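Local coordinates for ionotropic glutamate receptor bacterial homologue (Nostoc punctiforme, PDB 2PYY), which binds L-glutamate in the cleft of a two-lobed ligand-binding core and probably serves as the agonist sensor of a prokaryotic glutamate receptor channel, at residues L5-R10 and V62-A67; S24-D29 and D218-P223; I69-E74 and E183-I188; Q91-N96 and G172-V177. One frame throughout, in Å; residues are numbered along the deposited sequence.

Contact 1: residues L5-R10 and V62-A67; sequences LLVATR and VNLGIA. With GLU (glutamic acid), chain E.
A8 and L64 join two parallel strands in the three-stranded sheet of one lobe of the periplasmic binding protein-like fold, where 5-10 runs between 42-47 and 64-66. The amide N of A8 gives its hydrogen to L64 O at 2.9 Å, and A8 O receives I66 N, also at 2.9 Å. A8 thus bonds L64 and I66, the residues flanking its partner G65 on the neighbouring strand, as expected of a parallel pair. Near the other end, N63 N donates to L6 O at 2.8 Å.

Beyond this backbone core, V7 and L64 project to one face and their chains cross obliquely. V7 CG1, anti to the backbone N (chi1 180°), is pushed against L64 CD1 at 3.4 Å, tighter than ordinary van der Waals contact; I66 CG2 adjoins the same methyl. W31 of helix 26-38 covers this face. On the other, A8 CB rests on V62 CG2 at 4.0 Å, beneath helix 50-58.

At the C-terminal side of segment 5-10, R10 reaches the ligand. R10 CB packs on A67 CB, while the side chain, bent at chi2 (-100°), carries its guanidinium away from the sheet. Over one face of that group lies OE1 of the bound glutamate, whose nearest guanidinium atom is R10 NH2, 2.8 Å from OE1.

Contact 2: residues S24-D29 and D218-P223; sequences SGFSID and DKWFDP
W220 lays one face of its indole over the backbone of G25 and F26 at the start of helix 26-38. G25 CA sits 3.5 Å from the centroid of the six-membered ring of W220, 17° off the normal, in a CH-pi contact. F26 N lies over the same face, nearer the rim.

At the indole edge, W220 NE1 donates to D29 OD2 at 2.8 Å, with the acceptor in the ring plane. K219 NZ, at the end of an extended chain, forms a salt bridge with that same D29 OD2 at 2.9 Å, and the two donors come from opposite faces of the carboxylate plane. R32 pairs with the other oxygen, OD1, so the charge of D29 is shared between two cations and the indole.

F221, the first residue to leave helix 212-220, turns its edge to the face of F26 in a T-shaped pair, with centroids 5.5 Å apart and planes at 72°. F86 and F15 extend this aromatic cluster.

G25 is the N-cap of helix 26-38, so the arrangement is a helix N-terminus against which the C-terminal end of helix 212-220 packs, within a periplasmic binding protein-like fold.

Contact 3: residues I69-E74 and E183-I188; sequences ISITAE and EESYGI. With GLU (glutamic acid), chain E.
S70 OG lies between two partners: it donates to E184 OE1 at 2.8 Å and accepts from the amino N of the bound glutamate, also at 2.8 Å. Its position, anti to the carbonyl carbon (chi1 -62°), brings the hydroxyl to the ligand and to the strand 183-186 at once. E184 OE1 is approached from well above its carboxylate plane, and it also bonds T122 OG1, while R182 pairs with OE2. The ring edge of Y186 flanks the same hydroxyl, with CE1 3.6 Å from the ligand N; its OH is held by D158 and S88.

Backbone bonds hold the two segments together behind S70. I71 N donates to S185 O at 2.9 Å, and G187 N donates to I69 O at 3.1 Å, so the two segments are bridged around S70 and Y186. Two waters add links, one between I69 N and G187 O and the other between I71 O and S185 N. I71 turns toward the strand, its CD1 reaching S185 OG and G187 CA.

From this frame S70 N donates to the carboxylate O of glutamate at 2.8 Å. R75 also hydrogen-bonds the ligand, probably at the alpha-carboxylate as in related glutamate receptors. Backbone amide and side-chain hydroxyl of one serine thus read both the carboxylate and the amino group of the ligand's alpha-carbon end, and E184, one shell back, probably makes the hydroxyl a better acceptor for the ligand's ammonium group.

Contact 4: residues Q91-N96 and G172-V177; sequences QIMVRN and GKVEIV
The antiparallel pairing of strands 86-94 and 175-190 belongs to the mixed sheet of the second lobe, and the contact takes in the C-terminal end of the first and the beginning of the second. V94 and E175 form a hydrogen-bonded pair, V94 N to E175 O and E175 N back to V94 O, each at 2.9 Å. V177 N reaches I92 O at 3.0 Å, from above the carbonyl plane. A water extends the link, accepting from I92 N and donating to V177 O. Between the V94/E175 and I92/V177 pairs, M93 and I176 are a non-hydrogen-bonded pair. The short segments 91-94 and 175-177 run at 141° to each other.

M93 and V174 carry the side-chain contact on one face. With CG anti to the backbone N (chi1 177°), the thioether chain runs out at about a right angle to V174, and CG presses on V174 CG2 at 3.4 Å, closer than the usual limit; SD lies 3.6 Å from both V174 methyls. Helices 140-148 and 159-166 lie on that side, with Y144, L147, L162 and Y165 touching M93. I176 CG2 meets the amide end of Q91 at OE1, 3.6 Å away. On the other face V94 CG2 packs on V177 CG2 at 4.0 Å.

Past the strands, N96 folds its amide against the backbone of G172 to V174. The whole is an antiparallel pair inside the mixed sheet of an alpha/beta lobe, one face covered by helices 140-148 and 159-166, as in type II periplasmic binding proteins.

The four contacts trace the two lobes of a bilobal binding protein. Contact 1 closes first along the chain, joining neighbouring strands of the three-stranded sheet, and contact 3 follows it in series. Contact 4 is nested inside the loop closed by contact 3, and both use strand 175-190 of the mixed sheet, with centres 24 Å apart. Contact 2 spans nearly the whole chain and encloses both; it also touches contact 1 through S27 OG and A67 O. Contacts 1 and 4, with centres 31 Å apart, lie on opposite sides of the chain's centre. Contacts 1 and 3 touch where I188 packs on L64, G65 and I66, and residues from both line the glutamate pocket.

Contact 1: residues L5-R10 and V62-A67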
loop_
_atom_site.group_PDB
_atom_site.type_symbol
_atom_site.label_atom_id
_atom_site.label_comp_id
_atom_site.label_asym_id
_atom_site.label_seq_id
_atom_site.Cartn_x
_atom_site.Cartn_y
_atom_site.Cartn_z
ATOM N N LEU B 5 -26.829 1.049 -7.692
ATOM C CA LEU B 5 -25.577 0.432 -7.258
ATOM C C LEU B 5 -25.362 0.464 -5.757
ATOM O O LEU B 5 -25.692 1.442 -5.074
ATOM C CB LEU B 5 -24.363 1.089 -7.935
ATOM C CG LEU B 5 -24.123 0.840 -9.428
ATOM C CD1 LEU B 5 -22.898 1.635 -9.878
ATOM C CD2 LEU B 5 -23.899 -0.645 -9.682
ATOM N N LEU B 6 -24.810 -0.634 -5.253
ATOM C CA LEU B 6 -24.501 -0.777 -3.842
ATOM C C LEU B 6 -23.082 -0.263 -3.668
ATOM O O LEU B 6 -22.139 -0.809 -4.241
ATOM C CB LEU B 6 -24.611 -2.249 -3.429
ATOM C CG LEU B 6 -26.008 -2.683 -2.946
ATOM C CD1 LEU B 6 -27.087 -2.093 -3.821
ATOM C CD2 LEU B 6 -26.089 -4.206 -2.919
ATOM N N VAL B 7 -22.931 0.809 -2.900
ATOM C CA VAL B 7 -21.612 1.389 -2.689
ATOM C C VAL B 7 -21.176 1.264 -1.225
ATOM O O VAL B 7 -21.862 1.747 -0.331
ATOM C CB VAL B 7 -21.612 2.873 -3.121
ATOM C CG1 VAL B 7 -20.237 3.487 -2.893
ATOM C CG2 VAL B 7 -22.001 2.976 -4.597
ATOM N N ALA B 8 -20.055 0.586 -0.988
ATOM C CA ALA B 8 -19.549 0.417 0.365
ATOM C C ALA B 8 -18.864 1.700 0.802
ATOM O O ALA B 8 -18.151 2.328 0.016
ATOM C CB ALA B 8 -18.562 -0.736 0.422
ATOM N N THR B 9 -19.097 2.099 2.048
ATOM C CA THR B 9 -18.447 3.279 2.586
ATOM C C THR B 9 -17.915 2.913 3.966
ATOM O O THR B 9 -18.330 1.919 4.553
ATOM C CB THR B 9 -19.410 4.492 2.707
ATOM O OG1 THR B 9 -20.362 4.282 3.762
ATOM C CG2 THR B 9 -20.139 4.715 1.393
ATOM N N ARG B 10 -16.990 3.717 4.465
ATOM C CA ARG B 10 -16.399 3.508 5.770
ATOM C C ARG B 10 -16.272 4.915 6.353
ATOM O O ARG B 10 -15.813 5.847 5.686
ATOM C CB ARG B 10 -15.036 2.824 5.609
ATOM C CG ARG B 10 -14.292 2.542 6.898
ATOM C CD ARG B 10 -13.232 3.599 7.124
ATOM N NE ARG B 10 -12.630 3.521 8.448
ATOM C CZ ARG B 10 -11.964 2.472 8.918
ATOM N NH1 ARG B 10 -11.800 1.389 8.167
ATOM N NH2 ARG B 10 -11.474 2.492 10.153
ATOM N N VAL B 62 -21.258 -5.799 -2.863
ATOM C CA VAL B 62 -21.387 -4.397 -3.262
ATOM C C VAL B 62 -20.713 -4.248 -4.614
ATOM O O VAL B 62 -19.916 -5.103 -5.010
ATOM C CB VAL B 62 -20.693 -3.417 -2.277
ATOM C CG1 VAL B 62 -21.404 -3.420 -0.947
ATOM C CG2 VAL B 62 -19.227 -3.789 -2.116
ATOM N N ASN B 63 -21.000 -3.156 -5.311
ATOM C CA ASN B 63 -20.418 -2.949 -6.629
ATOM C C ASN B 63 -19.099 -2.197 -6.632
ATOM O O ASN B 63 -18.340 -2.276 -7.596
ATOM C CB ASN B 63 -21.435 -2.233 -7.516
ATOM C CG ASN B 63 -22.745 -2.992 -7.616
ATOM O OD1 ASN B 63 -22.822 -4.048 -8.263
ATOM N ND2 ASN B 63 -23.777 -2.473 -6.959
ATOM N N LEU B 64 -18.824 -1.479 -5.550
ATOM C CA LEU B 64 -17.594 -0.702 -5.438
ATOM C C LEU B 64 -17.585 -0.076 -4.046
ATOM O O LEU B 64 -18.558 -0.174 -3.311
ATOM C CB LEU B 64 -17.574 0.402 -6.498
ATOM C CG LEU B 64 -18.704 1.400 -6.236
ATOM C CD1 LEU B 64 -18.153 2.571 -5.453
ATOM C CD2 LEU B 64 -19.309 1.867 -7.532
ATOM N N GLY B 65 -16.487 0.577 -3.686
ATOM C CA GLY B 65 -16.402 1.186 -2.373
ATOM C C GLY B 65 -15.567 2.450 -2.405
ATOM O O GLY B 65 -14.662 2.582 -3.226
ATOM N N ILE B 66 -15.868 3.387 -1.521
ATOM C CA ILE B 66 -15.123 4.633 -1.475
ATOM C C ILE B 66 -15.113 5.134 -0.037
ATOM O O ILE B 66 -16.081 4.951 0.710
ATOM C CB ILE B 66 -15.765 5.710 -2.390
ATOM C CG1 ILE B 66 -14.939 6.992 -2.338
ATOM C CG2 ILE B 66 -17.190 6.007 -1.918
ATOM C CD1 ILE B 66 -15.420 8.095 -3.288
ATOM N N ALA B 67 -14.010 5.757 0.344
ATOM C CA ALA B 67 -13.829 6.318 1.683
ATOM C C ALA B 67 -12.459 6.983 1.646
ATOM O O ALA B 67 -12.247 7.955 0.916
ATOM C CB ALA B 67 -13.864 5.210 2.731
HETATM N N GLU E . -6.113 4.830 4.095
HETATM C CA GLU E . -6.197 3.691 5.054
HETATM C C GLU E . -6.247 2.372 4.288
HETATM O O GLU E . -6.697 2.393 3.123
HETATM C CB GLU E . -7.453 3.819 5.918
HETATM C CG GLU E . -7.565 2.765 7.014
HETATM C CD GLU E . -8.894 2.820 7.758
HETATM O OE1 GLU E . -9.016 2.156 8.807
HETATM O OE2 GLU E . -9.813 3.523 7.286
HETATM O OXT GLU E . -5.843 1.336 4.855
#

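Contact 2: residues S24-D29 and D218-P223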
loop_
_atom_site.group_PDB
_atom_site.type_symbol
_atom_site.label_atom_id
_atom_site.label_comp_id
_atom_site.label_asym_id
_atom_site.label_seq_id
_atom_site.Cartn_x
_atom_site.Cartn_y
_atom_site.Cartn_z
ATOM N N SER B 24 -21.830 12.598 5.159
ATOM C CA SER B 24 -21.248 13.746 4.479
ATOM C C SER B 24 -19.727 13.609 4.429
ATOM O O SER B 24 -19.164 12.623 4.918
ATOM C CB SER B 24 -21.617 15.042 5.214
ATOM O OG SER B 24 -21.125 16.165 4.486
ATOM N N GLY B 25 -19.068 14.609 3.854
ATOM C CA GLY B 25 -17.625 14.560 3.774
ATOM C C GLY B 25 -17.143 14.686 2.350
ATOM O O GLY B 25 -17.927 14.653 1.397
ATOM N N PHE B 26 -15.833 14.816 2.201
ATOM C CA PHE B 26 -15.261 14.959 0.876
ATOM C C PHE B 26 -15.577 13.792 -0.063
ATOM O O PHE B 26 -16.018 14.000 -1.187
ATOM C CB PHE B 26 -13.750 15.141 0.971
ATOM C CG PHE B 26 -13.069 15.187 -0.359
ATOM C CD1 PHE B 26 -13.059 16.358 -1.115
ATOM C CD2 PHE B 26 -12.417 14.059 -0.848
ATOM C CE1 PHE B 26 -12.395 16.399 -2.344
ATOM C CE2 PHE B 26 -11.752 14.084 -2.064
ATOM C CZ PHE B 26 -11.738 15.259 -2.817
ATOM N N SER B 27 -15.348 12.561 0.382
ATOM C CA SER B 27 -15.629 11.432 -0.499
ATOM C C SER B 27 -17.111 11.277 -0.794
ATOM O O SER B 27 -17.482 10.898 -1.908
ATOM C CB SER B 27 -15.087 10.130 0.078
ATOM O OG SER B 27 -13.695 10.256 0.334
ATOM N N ILE B 28 -17.952 11.535 0.204
ATOM C CA ILE B 28 -19.394 11.464 -0.003
ATOM C C ILE B 28 -19.784 12.452 -1.126
ATOM O O ILE B 28 -20.520 12.099 -2.051
ATOM C CB ILE B 28 -20.177 11.808 1.322
ATOM C CG1 ILE B 28 -19.884 10.743 2.385
ATOM C CG2 ILE B 28 -21.695 11.800 1.077
ATOM C CD1 ILE B 28 -20.231 9.323 1.940
ATOM N N ASP B 29 -19.286 13.686 -1.058
ATOM C CA ASP B 29 -19.605 14.682 -2.101
ATOM C C ASP B 29 -19.007 14.333 -3.460
ATOM O O ASP B 29 -19.638 14.515 -4.504
ATOM C CB ASP B 29 -19.116 16.083 -1.708
ATOM C CG ASP B 29 -19.861 16.645 -0.512
ATOM O OD1 ASP B 29 -20.958 16.135 -0.205
ATOM O OD2 ASP B 29 -19.358 17.601 0.106
ATOM N N ASP B 218 -11.521 22.410 -1.731
ATOM C CA ASP B 218 -11.420 23.622 -0.928
ATOM C C ASP B 218 -12.524 23.697 0.123
ATOM O O ASP B 218 -12.388 24.381 1.141
ATOM C CB ASP B 218 -11.474 24.867 -1.818
ATOM C CG ASP B 218 -10.261 24.996 -2.719
ATOM O OD1 ASP B 218 -9.158 24.598 -2.284
ATOM O OD2 ASP B 218 -10.407 25.511 -3.847
ATOM N N LYS B 219 -13.617 22.989 -0.130
ATOM C CA LYS B 219 -14.735 22.969 0.799
ATOM C C LYS B 219 -14.427 22.177 2.069
ATOM O O LYS B 219 -14.874 22.539 3.154
ATOM C CB LYS B 219 -15.967 22.366 0.132
ATOM C CG LYS B 219 -17.108 22.083 1.092
ATOM C CD LYS B 219 -18.265 21.394 0.376
ATOM C CE LYS B 219 -19.439 21.121 1.313
ATOM N NZ LYS B 219 -20.425 20.208 0.697
ATOM N N TRP B 220 -13.656 21.103 1.937
ATOM C CA TRP B 220 -13.347 20.274 3.092
ATOM C C TRP B 220 -11.938 20.377 3.640
ATOM O O TRP B 220 -11.669 19.890 4.738
ATOM C CB TRP B 220 -13.633 18.803 2.784
ATOM C CG TRP B 220 -15.073 18.518 2.540
ATOM C CD1 TRP B 220 -15.711 18.493 1.337
ATOM C CD2 TRP B 220 -16.064 18.260 3.533
ATOM N NE1 TRP B 220 -17.049 18.232 1.517
ATOM C CE2 TRP B 220 -17.294 18.082 2.858
ATOM C CE3 TRP B 220 -16.036 18.157 4.933
ATOM C CZ2 TRP B 220 -18.493 17.809 3.537
ATOM C CZ3 TRP B 220 -17.233 17.885 5.601
ATOM C CH2 TRP B 220 -18.437 17.713 4.898
ATOM N N PHE B 221 -11.040 21.013 2.896
ATOM C CA PHE B 221 -9.653 21.119 3.331
ATOM C C PHE B 221 -9.067 22.519 3.184
ATOM O O PHE B 221 -9.689 23.427 2.625
ATOM C CB PHE B 221 -8.776 20.132 2.540
ATOM C CG PHE B 221 -9.228 18.696 2.635
ATOM C CD1 PHE B 221 -10.105 18.158 1.692
ATOM C CD2 PHE B 221 -8.782 17.886 3.675
ATOM C CE1 PHE B 221 -10.531 16.833 1.778
ATOM C CE2 PHE B 221 -9.197 16.560 3.778
ATOM C CZ PHE B 221 -10.075 16.030 2.827
ATOM N N ASP B 222 -7.851 22.674 3.689
ATOM C CA ASP B 222 -7.153 23.948 3.610
ATOM C C ASP B 222 -6.188 23.842 2.436
ATOM O O ASP B 222 -5.376 22.935 2.378
ATOM C CB ASP B 222 -6.399 24.210 4.912
ATOM C CG ASP B 222 -5.790 25.592 4.961
ATOM O OD1 ASP B 222 -5.820 26.193 6.053
ATOM O OD2 ASP B 222 -5.279 26.067 3.918
ATOM N N PRO B 223 -6.271 24.773 1.481
ATOM C CA PRO B 223 -5.401 24.767 0.300
ATOM C C PRO B 223 -3.921 24.498 0.565
ATOM O O PRO B 223 -3.277 23.767 -0.194
ATOM C CB PRO B 223 -5.647 26.149 -0.312
ATOM C CG PRO B 223 -6.028 26.984 0.875
ATOM C CD PRO B 223 -6.978 26.058 1.590
#

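Contact 3: residues I69-E74 and E183-I188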
loop_
_atom_site.group_PDB
_atom_site.type_symbol
_atom_site.label_atom_id
_atom_site.label_comp_id
_atom_site.label_asym_id
_atom_site.label_seq_id
_atom_site.Cartn_x
_atom_site.Cartn_y
_atom_site.Cartn_z
ATOM N N ILE B 69 -9.618 5.031 1.077
ATOM C CA ILE B 69 -9.002 3.776 0.675
ATOM C C ILE B 69 -7.672 3.864 -0.080
ATOM O O ILE B 69 -7.641 4.180 -1.267
ATOM C CB ILE B 69 -9.999 2.950 -0.193
ATOM C CG1 ILE B 69 -11.373 2.923 0.487
ATOM C CG2 ILE B 69 -9.469 1.514 -0.384
ATOM C CD1 ILE B 69 -12.440 2.126 -0.252
ATOM N N SER B 70 -6.573 3.575 0.604
ATOM C CA SER B 70 -5.256 3.626 -0.015
ATOM C C SER B 70 -5.099 2.591 -1.117
ATOM O O SER B 70 -5.495 1.436 -0.968
ATOM C CB SER B 70 -4.184 3.390 1.044
ATOM O OG SER B 70 -4.232 4.404 2.021
ATOM N N ILE B 71 -4.514 3.023 -2.225
ATOM C CA ILE B 71 -4.237 2.154 -3.353
ATOM C C ILE B 71 -2.867 1.529 -3.055
ATOM O O ILE B 71 -1.877 2.239 -2.835
ATOM C CB ILE B 71 -4.153 2.979 -4.660
ATOM C CG1 ILE B 71 -5.506 3.670 -4.907
ATOM C CG2 ILE B 71 -3.771 2.075 -5.850
ATOM C CD1 ILE B 71 -5.535 4.541 -6.129
ATOM N N THR B 72 -2.803 0.203 -3.033
ATOM C CA THR B 72 -1.546 -0.477 -2.758
ATOM C C THR B 72 -1.336 -1.614 -3.726
ATOM O O THR B 72 -2.263 -2.041 -4.414
ATOM C CB THR B 72 -1.511 -1.078 -1.342
ATOM O OG1 THR B 72 -2.510 -2.092 -1.232
ATOM C CG2 THR B 72 -1.773 -0.007 -0.297
ATOM N N ALA B 73 -0.110 -2.120 -3.766
ATOM C CA ALA B 73 0.220 -3.222 -4.655
ATOM C C ALA B 73 -0.592 -4.468 -4.328
ATOM O O ALA B 73 -1.100 -5.150 -5.221
ATOM C CB ALA B 73 1.716 -3.540 -4.563
ATOM N N GLU B 74 -0.715 -4.759 -3.038
ATOM C CA GLU B 74 -1.443 -5.938 -2.577
ATOM C C GLU B 74 -2.926 -5.905 -2.938
ATOM O O GLU B 74 -3.508 -6.912 -3.353
ATOM C CB GLU B 74 -1.292 -6.066 -1.064
ATOM C CG GLU B 74 -2.171 -7.123 -0.440
ATOM C CD GLU B 74 -2.113 -7.064 1.063
ATOM O OE1 GLU B 74 -2.327 -5.961 1.625
ATOM O OE2 GLU B 74 -1.849 -8.116 1.688
ATOM N N GLU B 183 3.930 8.081 1.156
ATOM C CA GLU B 183 2.855 8.691 0.393
ATOM C C GLU B 183 1.938 7.657 -0.220
ATOM O O GLU B 183 2.390 6.708 -0.860
ATOM C CB GLU B 183 3.418 9.565 -0.722
ATOM C CG GLU B 183 4.006 10.873 -0.242
ATOM C CD GLU B 183 4.568 11.711 -1.372
ATOM O OE1 GLU B 183 4.872 12.899 -1.123
ATOM O OE2 GLU B 183 4.710 11.183 -2.505
ATOM N N GLU B 184 0.640 7.849 -0.026
ATOM C CA GLU B 184 -0.351 6.934 -0.580
ATOM C C GLU B 184 -1.455 7.771 -1.199
ATOM O O GLU B 184 -1.734 8.877 -0.747
ATOM C CB GLU B 184 -0.963 6.059 0.522
ATOM C CG GLU B 184 0.032 5.405 1.478
ATOM C CD GLU B 184 -0.608 4.373 2.402
ATOM O OE1 GLU B 184 -1.648 4.681 3.052
ATOM O OE2 GLU B 184 -0.052 3.251 2.489
ATOM N N SER B 185 -2.076 7.256 -2.244
ATOM C CA SER B 185 -3.164 7.989 -2.847
ATOM C C SER B 185 -4.415 7.157 -2.586
ATOM O O SER B 185 -4.334 5.937 -2.378
ATOM C CB SER B 185 -2.925 8.186 -4.350
ATOM O OG SER B 185 -3.290 7.039 -5.088
ATOM N N TYR B 186 -5.563 7.825 -2.540
ATOM C CA TYR B 186 -6.832 7.136 -2.321
ATOM C C TYR B 186 -7.523 6.983 -3.652
ATOM O O TYR B 186 -7.388 7.841 -4.525
ATOM C CB TYR B 186 -7.777 7.930 -1.427
ATOM C CG TYR B 186 -7.256 8.243 -0.059
ATOM C CD1 TYR B 186 -6.367 7.386 0.598
ATOM C CD2 TYR B 186 -7.687 9.389 0.605
ATOM C CE1 TYR B 186 -5.924 7.672 1.889
ATOM C CE2 TYR B 186 -7.254 9.680 1.889
ATOM C CZ TYR B 186 -6.375 8.820 2.523
ATOM O OH TYR B 186 -5.964 9.131 3.795
ATOM N N GLY B 187 -8.303 5.915 -3.781
ATOM C CA GLY B 187 -9.028 5.675 -5.010
ATOM C C GLY B 187 -10.327 4.971 -4.679
ATOM O O GLY B 187 -10.581 4.645 -3.509
ATOM N N ILE B 188 -11.166 4.779 -5.689
ATOM C CA ILE B 188 -12.431 4.071 -5.522
ATOM C C ILE B 188 -12.019 2.629 -5.824
ATOM O O ILE B 188 -11.336 2.372 -6.827
ATOM C CB ILE B 188 -13.500 4.601 -6.535
ATOM C CG1 ILE B 188 -13.933 6.014 -6.109
ATOM C CG2 ILE B 188 -14.725 3.673 -6.581
ATOM C CD1 ILE B 188 -14.759 6.801 -7.165
HETATM N N GLU E . -6.113 4.830 4.095
HETATM C CA GLU E . -6.197 3.691 5.054
HETATM C C GLU E . -6.247 2.372 4.288
HETATM O O GLU E . -6.697 2.393 3.123
HETATM C CB GLU E . -7.453 3.819 5.918
HETATM C CG GLU E . -7.565 2.765 7.014
HETATM C CD GLU E . -8.894 2.820 7.758
HETATM O OE1 GLU E . -9.016 2.156 8.807
HETATM O OE2 GLU E . -9.813 3.523 7.286
HETATM O OXT GLU E . -5.843 1.336 4.855
HETATM O O HOH W 1 -11.427 5.948 -1.101
HETATM O O HOH W 2 -0.791 4.914 -3.600
#

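Contact 4: residues Q91-N96 and G172-V177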
loop_
_atom_site.group_PDB
_atom_site.type_symbol
_atom_site.label_atom_id
_atom_site.label_comp_id
_atom_site.label_asym_id
_atom_site.label_seq_id
_atom_site.Cartn_x
_atom_site.Cartn_y
_atom_site.Cartn_z
ATOM N N GLN B 91 1.432 9.570 8.722
ATOM C CA GLN B 91 2.162 10.555 9.499
ATOM C C GLN B 91 2.102 10.173 10.971
ATOM O O GLN B 91 1.237 9.403 11.385
ATOM C CB GLN B 91 1.566 11.944 9.279
ATOM C CG GLN B 91 2.455 13.083 9.754
ATOM C CD GLN B 91 2.252 14.341 8.937
ATOM O OE1 GLN B 91 1.119 14.765 8.709
ATOM N NE2 GLN B 91 3.353 14.952 8.489
ATOM N N ILE B 92 3.026 10.719 11.753
ATOM C CA ILE B 92 3.099 10.426 13.174
ATOM C C ILE B 92 2.396 11.485 14.026
ATOM O O ILE B 92 2.413 12.673 13.697
ATOM C CB ILE B 92 4.580 10.318 13.640
ATOM C CG1 ILE B 92 5.346 9.331 12.753
ATOM C CG2 ILE B 92 4.635 9.861 15.082
ATOM C CD1 ILE B 92 6.838 9.248 13.054
ATOM N N MET B 93 1.769 11.034 15.113
ATOM C CA MET B 93 1.076 11.908 16.056
ATOM C C MET B 93 1.352 11.419 17.478
ATOM O O MET B 93 1.186 10.235 17.775
ATOM C CB MET B 93 -0.437 11.900 15.802
ATOM C CG MET B 93 -1.228 12.732 16.803
ATOM S SD MET B 93 -3.005 12.855 16.447
ATOM C CE MET B 93 -3.605 11.243 17.121
ATOM N N VAL B 94 1.787 12.327 18.351
ATOM C CA VAL B 94 2.082 11.975 19.740
ATOM C C VAL B 94 1.395 12.954 20.681
ATOM O O VAL B 94 0.849 13.962 20.237
ATOM C CB VAL B 94 3.606 12.002 20.022
ATOM C CG1 VAL B 94 4.330 10.975 19.150
ATOM C CG2 VAL B 94 4.159 13.388 19.763
ATOM N N ARG B 95 1.406 12.648 21.976
ATOM C CA ARG B 95 0.795 13.526 22.972
ATOM C C ARG B 95 1.642 14.778 23.139
ATOM O O ARG B 95 2.868 14.715 23.065
ATOM C CB ARG B 95 0.688 12.810 24.320
ATOM C CG ARG B 95 -0.544 11.946 24.465
ATOM C CD ARG B 95 -0.580 11.224 25.806
ATOM N NE ARG B 95 0.251 10.024 25.798
ATOM C CZ ARG B 95 1.559 10.009 26.030
ATOM N NH1 ARG B 95 2.204 11.136 26.303
ATOM N NH2 ARG B 95 2.224 8.864 25.971
ATOM N N ASN B 96 0.992 15.915 23.357
ATOM C CA ASN B 96 1.717 17.168 23.541
ATOM C C ASN B 96 2.048 17.388 25.013
ATOM O O ASN B 96 3.172 17.139 25.455
ATOM C CB ASN B 96 0.891 18.347 23.015
ATOM C CG ASN B 96 -0.490 18.414 23.629
ATOM O OD1 ASN B 96 -1.254 19.348 23.371
ATOM N ND2 ASN B 96 -0.825 17.423 24.447
ATOM N N GLY B 172 -5.366 20.870 21.153
ATOM C CA GLY B 172 -4.683 21.184 22.397
ATOM C C GLY B 172 -4.498 19.995 23.310
ATOM O O GLY B 172 -4.392 20.147 24.527
ATOM N N LYS B 173 -4.453 18.804 22.727
ATOM C CA LYS B 173 -4.289 17.587 23.512
ATOM C C LYS B 173 -3.376 16.616 22.790
ATOM O O LYS B 173 -3.047 15.552 23.315
ATOM C CB LYS B 173 -5.655 16.939 23.749
ATOM C CG LYS B 173 -6.722 17.914 24.227
ATOM C CD LYS B 173 -8.010 17.202 24.599
ATOM C CE LYS B 173 -8.605 16.461 23.413
ATOM N NZ LYS B 173 -9.860 15.737 23.787
ATOM N N VAL B 174 -2.954 17.000 21.590
ATOM C CA VAL B 174 -2.096 16.147 20.793
ATOM C C VAL B 174 -1.247 16.975 19.831
ATOM O O VAL B 174 -1.428 18.185 19.726
ATOM C CB VAL B 174 -2.957 15.139 19.995
ATOM C CG1 VAL B 174 -3.356 15.730 18.655
ATOM C CG2 VAL B 174 -2.221 13.832 19.841
ATOM N N GLU B 175 -0.319 16.327 19.133
ATOM C CA GLU B 175 0.544 17.031 18.191
ATOM C C GLU B 175 1.033 16.113 17.069
ATOM O O GLU B 175 1.327 14.939 17.299
ATOM C CB GLU B 175 1.748 17.639 18.933
ATOM C CG GLU B 175 2.797 18.287 18.023
ATOM C CD GLU B 175 3.987 18.880 18.782
ATOM O OE1 GLU B 175 4.883 19.446 18.123
ATOM O OE2 GLU B 175 4.032 18.784 20.027
ATOM N N ILE B 176 1.106 16.655 15.855
ATOM C CA ILE B 176 1.571 15.907 14.688
ATOM C C ILE B 176 3.042 16.236 14.478
ATOM O O ILE B 176 3.429 17.404 14.498
ATOM C CB ILE B 176 0.781 16.298 13.419
ATOM C CG1 ILE B 176 -0.681 15.882 13.578
ATOM C CG2 ILE B 176 1.404 15.642 12.185
ATOM C CD1 ILE B 176 -1.562 16.249 12.409
ATOM N N VAL B 177 3.859 15.208 14.263
ATOM C CA VAL B 177 5.290 15.409 14.090
ATOM C C VAL B 177 5.892 14.727 12.868
ATOM O O VAL B 177 5.361 13.737 12.356
ATOM C CB VAL B 177 6.067 14.923 15.338
ATOM C CG1 VAL B 177 7.521 15.375 15.259
ATOM C CG2 VAL B 177 5.411 15.465 16.604
HETATM O O HOH W 3 5.696 11.797 10.643
#